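PDB 1VL0: DTDP-4-dehydrorhamnose reductase, rfbD ortholog from Clostridium acetobutylicum, which probably catalyses the NAD(P)H-dependent reduction of dTDP-6-deoxy-L-lyxo-4-hexulose to dTDP-L-rhamnose, the final step of dTDP-L-rhamnose biosynthesis. Local coordinates for residues A106-F117 with N152-W162; V187-T195 with K256-R264. All blocks are in the same frame, centred on the assembly; numbering follows the deposited sequence.

Contact 1: A106-F117 with N152-W162; sequences AEIVQISTDYVF and NPKYYIVRTAW. With NAI (1,4-dihydronicotinamide adenine dinucleotide), chain D.
Val109 lies against Tyr156 where two neighbouring parallel strands, 107-113 and 155-160, run through the Rossmann-type sheet of this extended short-chain dehydrogenase/reductase. A ladder of backbone hydrogen bonds, from Ile108 N to Lys154 O at one end to Asp114 N to Thr160 O at the other, holds them in register, and helix 136-151 lies in the connection between them. On one face Val109, Tyr156 and Val158 pack against helix 197-210, the beta-branched valines suiting the extended backbone; Ile111, on the same face, sets CG2 beside the coenzyme ribose. Val109 CG2 sits 3.6 Å from Tyr156 CD1. With CG anti to its carbonyl carbon (chi1 -48°), the Tyr156 ring reaches back along the neighbouring strand to Glu107, and its hydroxyl donates a short 2.5 Å bond from OH to Glu107 OE2. The oxygen is met from above the carboxylate plane, which stands 68° from the ring.

The other face carries Ser112 and Arg159. The extended Arg159 chain carries its guanidinium to the 3-10 turn: Val116 CG2 lies over one face, 3.6 Å from NE, while Phe117 CZ approaches NH1 at 3.3 Å with the two planes nearly perpendicular. Glu145, which binds Arg159 NH2 and also Ser112 OG, probably balances this buried charge, and His217 takes NH1.

At their C-terminal ends the strands meet the nicotinamide of the dinucleotide, as expected for a Rossmann fold. Thr113 OG1 accepts a hydrogen bond from Tyr115 N, an ST turn, while the same OG1 touches NAI C5N. At the far end, the Asn152 amide reaches across to the first strand: ND2 donates to Ala106 O over 2.9 Å, nearly straight at 170° and in the amide plane.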
loop_
_atom_site.group_PDB
_atom_site.type_symbol
_atom_site.label_atom_id
_atom_site.label_comp_id
_atom_site.label_asym_id
_atom_site.label_seq_id
_atom_site.Cartn_x
_atom_site.Cartn_y
_atom_site.Cartn_z
ATOM N N ALA A 106 -7.898 7.578 -16.927
ATOM C CA ALA A 106 -7.136 6.635 -17.713
ATOM C C ALA A 106 -6.492 5.521 -16.879
ATOM O O ALA A 106 -6.201 5.686 -15.700
ATOM C CB ALA A 106 -6.091 7.354 -18.556
ATOM N N GLU A 107 -6.285 4.383 -17.532
ATOM C CA GLU A 107 -5.576 3.197 -16.963
ATOM C C GLU A 107 -4.112 3.424 -17.185
ATOM O O GLU A 107 -3.732 4.180 -18.056
ATOM C CB GLU A 107 -5.956 1.937 -17.748
ATOM C CG GLU A 107 -7.448 1.598 -17.798
ATOM C CD GLU A 107 -7.701 0.341 -18.620
ATOM O OE1 GLU A 107 -7.626 0.430 -19.853
ATOM O OE2 GLU A 107 -7.929 -0.741 -18.049
ATOM N N ILE A 108 -3.278 2.793 -16.387
ATOM C CA ILE A 108 -1.874 2.890 -16.594
ATOM C C ILE A 108 -1.235 1.508 -16.576
ATOM O O ILE A 108 -1.474 0.716 -15.651
ATOM C CB ILE A 108 -1.180 3.854 -15.575
ATOM C CG1 ILE A 108 0.340 3.786 -15.768
ATOM C CG2 ILE A 108 -1.513 3.524 -14.106
ATOM C CD1 ILE A 108 1.097 4.875 -15.201
ATOM N N VAL A 109 -0.427 1.211 -17.607
ATOM C CA VAL A 109 0.445 0.047 -17.579
ATOM C C VAL A 109 1.834 0.561 -17.281
ATOM O O VAL A 109 2.347 1.438 -17.936
ATOM C CB VAL A 109 0.501 -0.747 -18.887
ATOM C CG1 VAL A 109 1.432 -1.910 -18.792
ATOM C CG2 VAL A 109 -0.879 -1.272 -19.265
ATOM N N GLN A 110 2.445 -0.031 -16.274
ATOM C CA GLN A 110 3.836 0.279 -15.881
ATOM C C GLN A 110 4.712 -0.986 -16.015
ATOM O O GLN A 110 4.467 -2.017 -15.367
ATOM C CB GLN A 110 3.832 0.718 -14.437
ATOM C CG GLN A 110 5.206 0.758 -13.747
ATOM C CD GLN A 110 6.129 1.776 -14.367
ATOM O OE1 GLN A 110 5.705 2.655 -15.140
ATOM N NE2 GLN A 110 7.397 1.675 -14.020
ATOM N N ILE A 111 5.724 -0.891 -16.846
ATOM C CA ILE A 111 6.583 -2.003 -17.057
ATOM C C ILE A 111 7.716 -1.955 -16.015
ATOM O O ILE A 111 8.344 -0.903 -15.795
ATOM C CB ILE A 111 7.172 -2.011 -18.508
ATOM C CG1 ILE A 111 6.079 -1.841 -19.575
ATOM C CG2 ILE A 111 7.953 -3.330 -18.709
ATOM C CD1 ILE A 111 5.138 -3.000 -19.767
ATOM N N SER A 112 7.970 -3.093 -15.388
ATOM C CA SER A 112 8.923 -3.174 -14.318
ATOM C C SER A 112 9.864 -4.387 -14.525
ATOM O O SER A 112 9.970 -4.939 -15.634
ATOM C CB SER A 112 8.194 -3.264 -12.954
ATOM O OG SER A 112 9.058 -3.005 -11.829
ATOM N N THR A 113 10.524 -4.810 -13.444
ATOM C CA THR A 113 11.740 -5.606 -13.522
ATOM C C THR A 113 11.855 -6.682 -12.448
ATOM O O THR A 113 11.389 -6.542 -11.325
ATOM C CB THR A 113 12.986 -4.656 -13.517
ATOM O OG1 THR A 113 14.217 -5.410 -13.573
ATOM C CG2 THR A 113 13.085 -3.851 -12.239
ATOM N N ASP A 114 12.499 -7.771 -12.824
ATOM C CA ASP A 114 12.994 -8.801 -11.884
ATOM C C ASP A 114 14.033 -8.298 -10.894
ATOM O O ASP A 114 14.260 -8.916 -9.885
ATOM C CB ASP A 114 13.602 -9.986 -12.699
ATOM C CG ASP A 114 14.856 -9.588 -13.520
ATOM O OD1 ASP A 114 14.807 -8.594 -14.276
ATOM O OD2 ASP A 114 15.937 -10.222 -13.470
ATOM N N TYR A 115 14.643 -7.150 -11.149
ATOM C CA TYR A 115 15.592 -6.566 -10.177
ATOM C C TYR A 115 14.924 -6.031 -8.899
ATOM O O TYR A 115 15.598 -5.537 -8.010
ATOM C CB TYR A 115 16.400 -5.421 -10.818
ATOM C CG TYR A 115 17.635 -5.875 -11.597
ATOM C CD1 TYR A 115 17.504 -6.583 -12.768
ATOM C CD2 TYR A 115 18.910 -5.583 -11.148
ATOM C CE1 TYR A 115 18.606 -6.997 -13.471
ATOM C CE2 TYR A 115 20.006 -5.984 -11.836
ATOM C CZ TYR A 115 19.845 -6.695 -13.013
ATOM O OH TYR A 115 20.945 -7.124 -13.726
ATOM N N VAL A 116 13.594 -6.104 -8.796
ATOM C CA VAL A 116 12.937 -5.807 -7.511
ATOM C C VAL A 116 13.192 -6.894 -6.480
ATOM O O VAL A 116 12.949 -6.681 -5.310
ATOM C CB VAL A 116 11.426 -5.536 -7.634
ATOM C CG1 VAL A 116 11.172 -4.348 -8.615
ATOM C CG2 VAL A 116 10.651 -6.749 -8.071
ATOM N N PHE A 117 13.659 -8.052 -6.918
ATOM C CA PHE A 117 13.973 -9.183 -6.033
ATOM C C PHE A 117 15.475 -9.231 -5.759
ATOM O O PHE A 117 16.233 -8.572 -6.459
ATOM C CB PHE A 117 13.477 -10.459 -6.672
ATOM C CG PHE A 117 11.989 -10.468 -6.884
ATOM C CD1 PHE A 117 11.121 -10.539 -5.802
ATOM C CD2 PHE A 117 11.446 -10.402 -8.156
ATOM C CE1 PHE A 117 9.753 -10.591 -5.997
ATOM C CE2 PHE A 117 10.073 -10.421 -8.350
ATOM C CZ PHE A 117 9.224 -10.476 -7.271
ATOM N N ASN A 152 -3.293 5.481 -8.736
ATOM C CA ASN A 152 -4.257 5.084 -9.754
ATOM C C ASN A 152 -4.745 3.633 -9.518
ATOM O O ASN A 152 -3.980 2.704 -9.740
ATOM C CB ASN A 152 -3.648 5.262 -11.182
ATOM C CG ASN A 152 -4.693 5.234 -12.291
ATOM O OD1 ASN A 152 -5.762 4.632 -12.128
ATOM N ND2 ASN A 152 -4.405 5.901 -13.416
ATOM N N PRO A 153 -6.007 3.448 -9.101
ATOM C CA PRO A 153 -6.588 2.095 -8.940
ATOM C C PRO A 153 -6.739 1.225 -10.201
ATOM O O PRO A 153 -6.935 0.013 -10.044
ATOM C CB PRO A 153 -7.985 2.367 -8.358
ATOM C CG PRO A 153 -7.881 3.707 -7.755
ATOM C CD PRO A 153 -6.981 4.477 -8.706
ATOM N N LYS A 154 -6.778 1.843 -11.395
ATOM C CA LYS A 154 -6.746 1.163 -12.682
ATOM C C LYS A 154 -5.310 1.002 -13.157
ATOM O O LYS A 154 -4.871 1.651 -14.080
ATOM C CB LYS A 154 -7.645 1.860 -13.728
ATOM C CG LYS A 154 -9.123 1.736 -13.394
ATOM C CD LYS A 154 -10.084 2.334 -14.493
ATOM C CE LYS A 154 -11.516 1.775 -14.321
ATOM N NZ LYS A 154 -11.618 0.296 -14.542
ATOM N N TYR A 155 -4.563 0.097 -12.494
ATOM C CA TYR A 155 -3.186 -0.123 -12.808
ATOM C C TYR A 155 -2.898 -1.555 -13.263
ATOM O O TYR A 155 -3.564 -2.518 -12.867
ATOM C CB TYR A 155 -2.250 0.222 -11.602
ATOM C CG TYR A 155 -2.324 -0.782 -10.513
ATOM C CD1 TYR A 155 -3.243 -0.641 -9.498
ATOM C CD2 TYR A 155 -1.476 -1.884 -10.486
ATOM C CE1 TYR A 155 -3.327 -1.588 -8.486
ATOM C CE2 TYR A 155 -1.576 -2.848 -9.492
ATOM C CZ TYR A 155 -2.504 -2.696 -8.505
ATOM O OH TYR A 155 -2.603 -3.633 -7.485
ATOM N N TYR A 156 -1.837 -1.674 -14.065
ATOM C CA TYR A 156 -1.237 -2.964 -14.429
ATOM C C TYR A 156 0.270 -2.777 -14.259
ATOM O O TYR A 156 0.857 -1.883 -14.798
ATOM C CB TYR A 156 -1.512 -3.358 -15.866
ATOM C CG TYR A 156 -2.940 -3.255 -16.371
ATOM C CD1 TYR A 156 -3.437 -2.057 -16.850
ATOM C CD2 TYR A 156 -3.758 -4.367 -16.430
ATOM C CE1 TYR A 156 -4.716 -1.975 -17.379
ATOM C CE2 TYR A 156 -5.037 -4.284 -16.932
ATOM C CZ TYR A 156 -5.492 -3.092 -17.431
ATOM O OH TYR A 156 -6.794 -3.008 -17.914
ATOM N N ILE A 157 0.880 -3.600 -13.437
ATOM C CA ILE A 157 2.353 -3.612 -13.335
ATOM C C ILE A 157 2.777 -4.912 -13.956
ATOM O O ILE A 157 2.302 -5.967 -13.543
ATOM C CB ILE A 157 2.806 -3.475 -11.876
ATOM C CG1 ILE A 157 2.538 -2.025 -11.384
ATOM C CG2 ILE A 157 4.298 -3.807 -11.683
ATOM C CD1 ILE A 157 2.489 -1.931 -9.929
ATOM N N VAL A 158 3.635 -4.827 -14.971
ATOM C CA VAL A 158 4.110 -6.005 -15.696
ATOM C C VAL A 158 5.641 -6.089 -15.596
ATOM O O VAL A 158 6.353 -5.238 -16.170
ATOM C CB VAL A 158 3.668 -5.992 -17.161
ATOM C CG1 VAL A 158 4.103 -7.303 -17.874
ATOM C CG2 VAL A 158 2.104 -5.802 -17.277
ATOM N N ARG A 159 6.126 -7.012 -14.762
ATOM C CA ARG A 159 7.552 -7.203 -14.539
ATOM C C ARG A 159 8.121 -8.097 -15.604
ATOM O O ARG A 159 7.615 -9.183 -15.852
ATOM C CB ARG A 159 7.844 -7.817 -13.158
ATOM C CG ARG A 159 7.281 -7.043 -12.005
ATOM C CD ARG A 159 7.855 -7.520 -10.687
ATOM N NE ARG A 159 7.318 -6.771 -9.545
ATOM C CZ ARG A 159 6.808 -7.273 -8.436
ATOM N NH1 ARG A 159 6.720 -8.578 -8.237
ATOM N NH2 ARG A 159 6.374 -6.426 -7.510
ATOM N N THR A 160 9.211 -7.668 -16.215
ATOM C CA THR A 160 9.861 -8.496 -17.198
ATOM C C THR A 160 11.381 -8.591 -16.950
ATOM O O THR A 160 11.880 -8.068 -15.953
ATOM C CB THR A 160 9.517 -8.050 -18.610
ATOM O OG1 THR A 160 9.978 -9.060 -19.537
ATOM C CG2 THR A 160 10.232 -6.786 -19.012
ATOM N N ALA A 161 12.095 -9.302 -17.829
ATOM C CA ALA A 161 13.525 -9.552 -17.621
ATOM C C ALA A 161 14.177 -10.004 -18.913
ATOM O O ALA A 161 13.497 -10.548 -19.797
ATOM C CB ALA A 161 13.723 -10.650 -16.556
ATOM N N TRP A 162 15.491 -9.775 -19.002
ATOM C CA TRP A 162 16.336 -10.344 -20.068
ATOM C C TRP A 162 15.677 -10.068 -21.404
ATOM O O TRP A 162 15.480 -10.962 -22.229
ATOM C CB TRP A 162 16.505 -11.834 -19.860
ATOM C CG TRP A 162 17.301 -12.215 -18.676
ATOM C CD1 TRP A 162 17.445 -11.527 -17.485
ATOM C CD2 TRP A 162 18.048 -13.423 -18.518
ATOM N NE1 TRP A 162 18.240 -12.241 -16.616
ATOM C CE2 TRP A 162 18.650 -13.390 -17.233
ATOM C CE3 TRP A 162 18.329 -14.500 -19.355
ATOM C CZ2 TRP A 162 19.487 -14.397 -16.777
ATOM C CZ3 TRP A 162 19.122 -15.482 -18.903
ATOM C CH2 TRP A 162 19.710 -15.435 -17.621
HETATM P PA NAI D . 14.657 0.808 -24.047
HETATM O O1A NAI D . 15.892 1.220 -23.296
HETATM O O2A NAI D . 14.936 0.031 -25.310
HETATM O O5B NAI D . 13.782 2.138 -24.255
HETATM C C5B NAI D . 13.509 2.927 -23.114
HETATM C C4B NAI D . 13.070 4.329 -23.516
HETATM O O4B NAI D . 13.164 5.201 -22.391
HETATM C C3B NAI D . 13.924 5.009 -24.585
HETATM O O3B NAI D . 13.182 5.180 -25.778
HETATM C C2B NAI D . 14.287 6.344 -23.919
HETATM O O2B NAI D . 14.516 7.428 -24.810
HETATM C C1B NAI D . 13.090 6.488 -22.973
HETATM N N9A NAI D . 13.094 7.592 -21.996
HETATM C C8A NAI D . 14.139 7.919 -21.178
HETATM N N7A NAI D . 13.785 8.996 -20.449
HETATM C C5A NAI D . 12.537 9.394 -20.788
HETATM C C6A NAI D . 11.734 10.443 -20.334
HETATM N N6A NAI D . 12.169 11.290 -19.414
HETATM N N1A NAI D . 10.476 10.606 -20.869
HETATM C C2A NAI D . 10.013 9.718 -21.845
HETATM N N3A NAI D . 10.810 8.704 -22.315
HETATM C C4A NAI D . 12.069 8.520 -21.782
HETATM O O3 NAI D . 13.708 0.005 -23.034
HETATM P PN NAI D . 13.196 -1.525 -23.172
HETATM O O1N NAI D . 11.971 -1.596 -23.992
HETATM O O2N NAI D . 14.383 -2.397 -23.327
HETATM O O5D NAI D . 12.570 -1.681 -21.688
HETATM C C5D NAI D . 11.164 -1.548 -21.524
HETATM C C4D NAI D . 10.811 -1.747 -20.074
HETATM O O4D NAI D . 11.234 -3.044 -19.600
HETATM C C3D NAI D . 11.450 -0.698 -19.166
HETATM O O3D NAI D . 10.398 -0.223 -18.374
HETATM C C2D NAI D . 12.498 -1.450 -18.346
HETATM O O2D NAI D . 12.750 -0.995 -17.020
HETATM C C1D NAI D . 11.887 -2.856 -18.344
HETATM N N1N NAI D . 12.872 -3.926 -18.201
HETATM C C2N NAI D . 13.706 -4.209 -19.259
HETATM C C3N NAI D . 14.620 -5.251 -19.112
HETATM C C7N NAI D . 15.770 -5.381 -20.066
HETATM O O7N NAI D . 16.471 -6.596 -20.067
HETATM N N7N NAI D . 16.101 -4.368 -20.877
HETATM C C4N NAI D . 14.667 -5.980 -17.916
HETATM C C5N NAI D . 13.816 -5.680 -16.852
HETATM C C6N NAI D . 12.921 -4.631 -17.034
HETATM O O HOH W 1 -8.016 5.939 -13.367
HETATM O O HOH W 2 16.406 -8.122 -16.512
HETATM O O HOH W 3 18.298 -10.483 -14.112
#

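Contact 2: V187-T195 with K256-R264; sequences VHDQVGTPT and KRPKYSVLR
Val191 carries the largest share of this contact, a single beta bridge that pins the loop 256-264 to the start of strand 191-196. Its backbone is gripped at both ends: Val191 N donates to Lys259 O over 2.9 Å, and Val191 O accepts from Ser261 N in a nearly straight bond (170°). Between these bonds the CG2 methyl, placed between the backbone N and carbonyl carbon by a chi1 of -48°, presses obliquely on the Tyr260 ring, 3.4 Å from CD2. Val262 CG2 lies over one face of that ring and also meets Val191 CG2, so a compact valine suits the place: one methyl serves both neighbours.

Beyond its bridging carbonyl, Lys259 contributes its long side chain. Bent at three successive torsions, it folds back over Asp189, bringing CE within 3.5 Å of Asp189 O and NZ within 3.9 Å of Asp189 OD2, a long salt bridge that probably adds only modest attraction at this exposed margin. Thr248 gives the aspartate a closer partner at OD1.

Gln190 packs with its aliphatic part and its amide oxygen. CG rests 3.8 Å from Pro258 O, and the extended chain carries OE1 to 3.7 Å from Arg257 CB; NE2 turns to Thr248. Such a residue suits a buried site that needs both a long apolar stem and a hydrogen-bonding end.

Beyond the bridge, water takes over the pairing: one molecule accepts from Thr193 N and donates to Ser261 O, and another links Thr193 OG1, also hydrogen-bonded to Gly222 O, to Leu263 N. The bridge thus fastens a loop running between strand 242-246 and helix 266-270 to a strand flanked in the sheet by strands 155-164 and 224-225, while Trp226 of helix 226-237 packs on Gln190.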
loop_
_atom_site.group_PDB
_atom_site.type_symbol
_atom_site.label_atom_id
_atom_site.label_comp_id
_atom_site.label_asym_id
_atom_site.label_seq_id
_atom_site.Cartn_x
_atom_site.Cartn_y
_atom_site.Cartn_z
ATOM N N VAL A 187 28.697 -15.596 -18.180
ATOM C CA VAL A 187 28.325 -16.079 -16.843
ATOM C C VAL A 187 27.314 -17.195 -16.897
ATOM O O VAL A 187 26.292 -17.097 -17.596
ATOM C CB VAL A 187 27.757 -14.979 -15.878
ATOM C CG1 VAL A 187 28.858 -14.060 -15.424
ATOM C CG2 VAL A 187 26.608 -14.177 -16.500
ATOM N N HIS A 188 27.624 -18.261 -16.168
ATOM C CA HIS A 188 26.747 -19.432 -16.033
ATOM C C HIS A 188 26.062 -19.525 -14.627
ATOM O O HIS A 188 25.215 -20.391 -14.364
ATOM C CB HIS A 188 27.564 -20.692 -16.301
ATOM C CG HIS A 188 26.744 -21.897 -16.618
ATOM N ND1 HIS A 188 25.539 -21.828 -17.292
ATOM C CD2 HIS A 188 26.971 -23.209 -16.385
ATOM C CE1 HIS A 188 25.054 -23.048 -17.446
ATOM N NE2 HIS A 188 25.906 -23.902 -16.909
ATOM N N ASP A 189 26.430 -18.616 -13.731
ATOM C CA ASP A 189 25.898 -18.612 -12.374
ATOM C C ASP A 189 24.816 -17.555 -12.165
ATOM O O ASP A 189 24.478 -17.229 -11.051
ATOM C CB ASP A 189 27.027 -18.500 -11.337
ATOM C CG ASP A 189 27.809 -17.199 -11.417
ATOM O OD1 ASP A 189 27.476 -16.321 -12.235
ATOM O OD2 ASP A 189 28.805 -16.965 -10.667
ATOM N N GLN A 190 24.259 -17.019 -13.240
ATOM C CA GLN A 190 23.096 -16.136 -13.138
ATOM C C GLN A 190 22.025 -16.702 -14.071
ATOM O O GLN A 190 22.312 -16.944 -15.236
ATOM C CB GLN A 190 23.438 -14.724 -13.574
ATOM C CG GLN A 190 24.554 -14.006 -12.743
ATOM C CD GLN A 190 24.870 -12.610 -13.307
ATOM O OE1 GLN A 190 23.994 -11.956 -13.904
ATOM N NE2 GLN A 190 26.104 -12.162 -13.136
ATOM N N VAL A 191 20.829 -16.957 -13.546
ATOM C CA VAL A 191 19.801 -17.643 -14.299
ATOM C C VAL A 191 18.509 -16.832 -14.299
ATOM O O VAL A 191 18.218 -16.072 -13.381
ATOM C CB VAL A 191 19.523 -19.119 -13.841
ATOM C CG1 VAL A 191 20.854 -19.938 -13.664
ATOM C CG2 VAL A 191 18.756 -19.151 -12.605
ATOM N N GLY A 192 17.745 -17.011 -15.360
ATOM C CA GLY A 192 16.527 -16.248 -15.601
ATOM C C GLY A 192 15.940 -16.863 -16.843
ATOM O O GLY A 192 16.155 -18.020 -17.120
ATOM N N THR A 193 15.217 -16.068 -17.607
ATOM C CA THR A 193 14.630 -16.509 -18.846
ATOM C C THR A 193 14.659 -15.356 -19.854
ATOM O O THR A 193 14.078 -14.303 -19.564
ATOM C CB THR A 193 13.158 -16.874 -18.677
ATOM O OG1 THR A 193 12.987 -17.662 -17.489
ATOM C CG2 THR A 193 12.705 -17.719 -19.900
ATOM N N PRO A 194 15.287 -15.585 -21.025
ATOM C CA PRO A 194 15.284 -14.612 -22.137
ATOM C C PRO A 194 13.872 -14.337 -22.558
ATOM O O PRO A 194 13.090 -15.294 -22.628
ATOM C CB PRO A 194 16.023 -15.362 -23.246
ATOM C CG PRO A 194 16.910 -16.390 -22.484
ATOM C CD PRO A 194 16.065 -16.809 -21.349
ATOM N N THR A 195 13.527 -13.052 -22.821
ATOM C CA THR A 195 12.179 -12.673 -23.127
ATOM C C THR A 195 12.132 -11.776 -24.310
ATOM O O THR A 195 12.894 -10.816 -24.391
ATOM C CB THR A 195 11.516 -11.986 -21.898
ATOM O OG1 THR A 195 11.481 -12.934 -20.825
ATOM C CG2 THR A 195 10.037 -11.627 -22.162
ATOM N N LYS A 256 24.964 -4.844 -8.241
ATOM C CA LYS A 256 24.680 -6.228 -7.842
ATOM C C LYS A 256 23.606 -6.817 -8.769
ATOM O O LYS A 256 22.531 -6.215 -8.951
ATOM C CB LYS A 256 24.205 -6.328 -6.366
ATOM C CG LYS A 256 25.259 -5.952 -5.313
ATOM C CD LYS A 256 24.671 -5.879 -3.891
ATOM N N ARG A 257 23.931 -7.977 -9.364
ATOM C CA ARG A 257 23.007 -8.740 -10.215
ATOM C C ARG A 257 22.541 -9.998 -9.517
ATOM O O ARG A 257 23.326 -10.640 -8.826
ATOM C CB ARG A 257 23.679 -9.109 -11.531
ATOM C CG ARG A 257 23.562 -7.989 -12.549
ATOM C CD ARG A 257 24.721 -7.894 -13.453
ATOM N NE ARG A 257 24.553 -6.793 -14.395
ATOM C CZ ARG A 257 25.063 -5.575 -14.249
ATOM N NH1 ARG A 257 25.775 -5.247 -13.161
ATOM N NH2 ARG A 257 24.853 -4.676 -15.210
ATOM N N PRO A 258 21.279 -10.359 -9.707
ATOM C CA PRO A 258 20.702 -11.462 -8.982
ATOM C C PRO A 258 21.291 -12.769 -9.482
ATOM O O PRO A 258 21.498 -12.924 -10.680
ATOM C CB PRO A 258 19.195 -11.391 -9.345
ATOM C CG PRO A 258 19.002 -10.137 -10.105
ATOM C CD PRO A 258 20.335 -9.815 -10.700
ATOM N N LYS A 259 21.566 -13.702 -8.586
ATOM C CA LYS A 259 22.011 -15.020 -9.005
ATOM C C LYS A 259 20.870 -15.761 -9.727
ATOM O O LYS A 259 21.113 -16.506 -10.671
ATOM C CB LYS A 259 22.502 -15.842 -7.810
ATOM C CG LYS A 259 23.772 -15.276 -7.200
ATOM C CD LYS A 259 24.883 -16.278 -6.915
ATOM C CE LYS A 259 26.006 -16.193 -8.020
ATOM N NZ LYS A 259 26.899 -14.987 -7.914
ATOM N N TYR A 260 19.661 -15.606 -9.212
ATOM C CA TYR A 260 18.520 -16.351 -9.630
ATOM C C TYR A 260 17.334 -15.384 -9.765
ATOM O O TYR A 260 16.793 -14.918 -8.754
ATOM C CB TYR A 260 18.188 -17.440 -8.619
ATOM C CG TYR A 260 17.061 -18.366 -9.090
ATOM C CD1 TYR A 260 15.730 -17.958 -9.028
ATOM C CD2 TYR A 260 17.324 -19.619 -9.589
ATOM C CE1 TYR A 260 14.702 -18.762 -9.455
ATOM C CE2 TYR A 260 16.284 -20.463 -9.987
ATOM C CZ TYR A 260 14.984 -20.018 -9.941
ATOM O OH TYR A 260 13.971 -20.831 -10.378
ATOM N N SER A 261 16.938 -15.101 -11.002
ATOM C CA SER A 261 15.850 -14.185 -11.261
ATOM C C SER A 261 14.789 -14.762 -12.189
ATOM O O SER A 261 14.197 -14.047 -12.988
ATOM C CB SER A 261 16.411 -12.875 -11.823
ATOM O OG SER A 261 17.362 -13.119 -12.819
ATOM N N VAL A 262 14.514 -16.053 -12.037
ATOM C CA VAL A 262 13.459 -16.687 -12.813
ATOM C C VAL A 262 12.133 -16.227 -12.219
ATOM O O VAL A 262 11.888 -16.448 -11.039
ATOM C CB VAL A 262 13.554 -18.228 -12.787
ATOM C CG1 VAL A 262 12.396 -18.854 -13.567
ATOM C CG2 VAL A 262 14.841 -18.659 -13.375
ATOM N N LEU A 263 11.301 -15.579 -13.045
ATOM C CA LEU A 263 9.991 -15.198 -12.629
ATOM C C LEU A 263 8.975 -16.201 -13.110
ATOM O O LEU A 263 8.934 -16.526 -14.280
ATOM C CB LEU A 263 9.629 -13.841 -13.222
ATOM C CG LEU A 263 10.606 -12.718 -12.929
ATOM C CD1 LEU A 263 10.021 -11.398 -13.539
ATOM C CD2 LEU A 263 10.841 -12.541 -11.467
ATOM N N ARG A 264 8.124 -16.668 -12.218
ATOM C CA ARG A 264 7.000 -17.456 -12.631
ATOM C C ARG A 264 5.903 -16.480 -13.078
ATOM O O ARG A 264 5.631 -15.495 -12.391
ATOM C CB ARG A 264 6.517 -18.290 -11.472
ATOM C CG ARG A 264 5.456 -19.266 -11.823
ATOM C CD ARG A 264 5.137 -20.226 -10.727
ATOM N NE ARG A 264 3.987 -21.049 -11.104
ATOM C CZ ARG A 264 3.404 -21.966 -10.339
ATOM N NH1 ARG A 264 3.866 -22.215 -9.151
ATOM N NH2 ARG A 264 2.344 -22.629 -10.778
HETATM O O HOH W 4 12.040 -15.391 -15.957
HETATM O O HOH W 5 14.441 -13.623 -15.732
#

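Overall arrangement
From the N terminus, the chain completes contact 1 first: strand 107-113 leads through the turn and helix 136-151 to strand 155-164, and the pairing closes that loop. Only afterwards does contact 2 open, where the chain passes from strand 191-196 through helices 197-210 and 226-237 and strand 242-246 before loop 256-264 returns. The two loops are therefore in series, neither enclosing nor crossing the other. In space they join: strands 155-164 and 191-196 are neighbours in one sheet, with Trp162 O probably bonded to Thr195 N, while Asp114 touches Ser261. The coenzyme-binding sheet is thereby tied to the later loop.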